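Local coordinates for protein adhesin (Neisseria gonorrhoeae, PDB 6GQ4) that probably serves as a surface-exposed adhesin of the gonococcus and is studied as a vaccine antigen raising bactericidal antibodies, at residues A[11-15]-A[81-86]. Numbering follows the deposited sequence.
With NA (sodium ion), chain B.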
# COMPACT_ATOMS: atom_id res chain seq x y z
N LYS A 11 8.90 5.61 -3.01
CA LYS A 11 9.61 4.78 -2.09
C LYS A 11 8.97 3.39 -2.15
O LYS A 11 7.74 3.28 -2.25
CB LYS A 11 9.51 5.37 -0.67
CG LYS A 11 9.89 6.84 -0.48
CD LYS A 11 11.32 7.08 -0.27
CE LYS A 11 11.63 8.56 -0.19
NZ LYS A 11 12.84 8.86 -0.99
N THR A 12 9.77 2.35 -1.94
CA THR A 12 9.34 0.99 -2.10
C THR A 12 9.52 0.24 -0.78
O THR A 12 10.56 0.40 -0.12
CB THR A 12 9.99 0.30 -3.30
OG1 THR A 12 9.66 0.98 -4.50
CG2 THR A 12 9.49 -1.10 -3.49
N VAL A 13 8.50 -0.56 -0.41
CA VAL A 13 8.57 -1.42 0.77
C VAL A 13 8.31 -2.87 0.36
O VAL A 13 7.40 -3.12 -0.43
CB VAL A 13 7.62 -0.99 1.91
CG1 VAL A 13 7.80 -1.84 3.14
CG2 VAL A 13 7.79 0.46 2.31
N SER A 14 9.13 -3.80 0.89
CA SER A 14 8.99 -5.24 0.74
C SER A 14 8.24 -5.81 1.96
O SER A 14 8.60 -5.51 3.12
CB SER A 14 10.32 -5.90 0.57
OG SER A 14 10.84 -5.65 -0.73
N TYR A 15 7.22 -6.62 1.69
CA TYR A 15 6.44 -7.22 2.80
C TYR A 15 6.47 -8.75 2.78
O TYR A 15 6.60 -9.36 1.72
CB TYR A 15 4.98 -6.80 2.70
CG TYR A 15 4.76 -5.33 2.72
CD1 TYR A 15 4.82 -4.57 1.57
CD2 TYR A 15 4.45 -4.72 3.91
CE1 TYR A 15 4.62 -3.20 1.61
CE2 TYR A 15 4.25 -3.36 3.96
CZ TYR A 15 4.33 -2.60 2.81
OH TYR A 15 4.13 -1.21 2.89
N TYR A 81 5.60 5.24 6.98
CA TYR A 81 5.15 4.34 5.94
C TYR A 81 5.88 3.00 6.03
O TYR A 81 5.31 1.96 5.59
CB TYR A 81 5.21 4.97 4.55
CG TYR A 81 6.59 5.00 3.99
CD1 TYR A 81 7.53 5.90 4.51
CD2 TYR A 81 7.04 4.04 3.10
CE1 TYR A 81 8.83 5.91 4.02
CE2 TYR A 81 8.33 4.07 2.61
CZ TYR A 81 9.24 4.97 3.11
OH TYR A 81 10.52 4.95 2.66
N ARG A 82 7.13 2.97 6.53
CA ARG A 82 7.86 1.69 6.49
C ARG A 82 7.58 0.82 7.72
O ARG A 82 8.07 -0.32 7.79
CB ARG A 82 9.37 1.87 6.40
CG ARG A 82 9.87 2.90 5.40
CD ARG A 82 11.38 2.81 5.14
NE ARG A 82 11.74 1.58 4.46
CZ ARG A 82 11.65 1.33 3.14
NH1 ARG A 82 11.47 2.29 2.23
NH2 ARG A 82 11.79 0.08 2.77
N LYS A 83 6.76 1.29 8.64
CA LYS A 83 6.40 0.53 9.82
C LYS A 83 4.99 -0.03 9.73
O LYS A 83 4.63 -0.85 10.57
CB LYS A 83 6.50 1.43 11.05
CG LYS A 83 7.92 1.81 11.44
CD LYS A 83 8.00 2.51 12.80
CE LYS A 83 7.38 3.90 12.81
NZ LYS A 83 8.25 4.88 12.12
N GLN A 84 4.17 0.41 8.77
CA GLN A 84 2.73 0.05 8.81
C GLN A 84 2.53 -1.32 8.15
O GLN A 84 2.99 -1.60 7.03
CB GLN A 84 1.85 1.11 8.16
CG GLN A 84 1.89 2.47 8.86
CD GLN A 84 1.13 2.51 10.17
OE1 GLN A 84 1.13 1.54 10.93
NE2 GLN A 84 0.46 3.62 10.43
N PRO A 85 1.80 -2.24 8.82
CA PRO A 85 1.37 -3.45 8.15
C PRO A 85 0.28 -3.08 7.14
O PRO A 85 -0.41 -2.05 7.34
CB PRO A 85 0.87 -4.36 9.26
CG PRO A 85 0.77 -3.53 10.49
CD PRO A 85 1.33 -2.16 10.21
N ILE A 86 0.12 -3.89 6.09
CA ILE A 86 -0.89 -3.68 5.03
C ILE A 86 -1.68 -4.98 4.77
O ILE A 86 -1.26 -6.10 5.13
CB ILE A 86 -0.20 -3.17 3.74
CG1 ILE A 86 0.58 -4.28 3.05
CG2 ILE A 86 0.68 -1.93 4.01
CD1 ILE A 86 0.95 -3.95 1.65
NA NA B . 4.45 -0.30 5.33
O HOH W 1 12.67 2.85 -0.95
O HOH W 2 2.95 0.17 4.87
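The carbonyl oxygen of Thr-12 is gripped end-on by both terminal nitrogens of Arg-82, with NH1 and NH2 each 3.2 Å from Thr-12 O. NH2 meets a lone pair in the carbonyl plane, whereas NH1 lies 44° out of it; N-H...O angles near 140° show both bonds to be bent. Arg-82 NH1 also donates to Tyr-81 OH at 2.9 Å, nearly in the guanidinium plane, which helps fix the rotation of that group. Val-13 CG2 lies over one guanidinium face, toward its rim, and also touches Tyr-81 CE2 at 3.7 Å.

A sodium ion bridges the segments through Tyr-15 OH, Tyr-81 O and Gln-84 O at 2.4 to 2.6 Å. Ile-86 CD1 sits over the centre of one Tyr-15 ring face in a CH-pi contact, 3.8 Å from the centroid; chi1 of 73° sets Ile-86 CG1 between the backbone N and the carbonyl carbon, with CD1 over the ring. Val-13 CG1 lies over the opposite face, toward its rim. Tyr-27 OH hydrogen-bonds Tyr-15 OH, a second-shell link to the metal. The site thus ties the loop and the start of strand 86-89 to strand 9-16, which lies between strands 22-29 and 95-102 in the antiparallel sheet of the ACP-like domain.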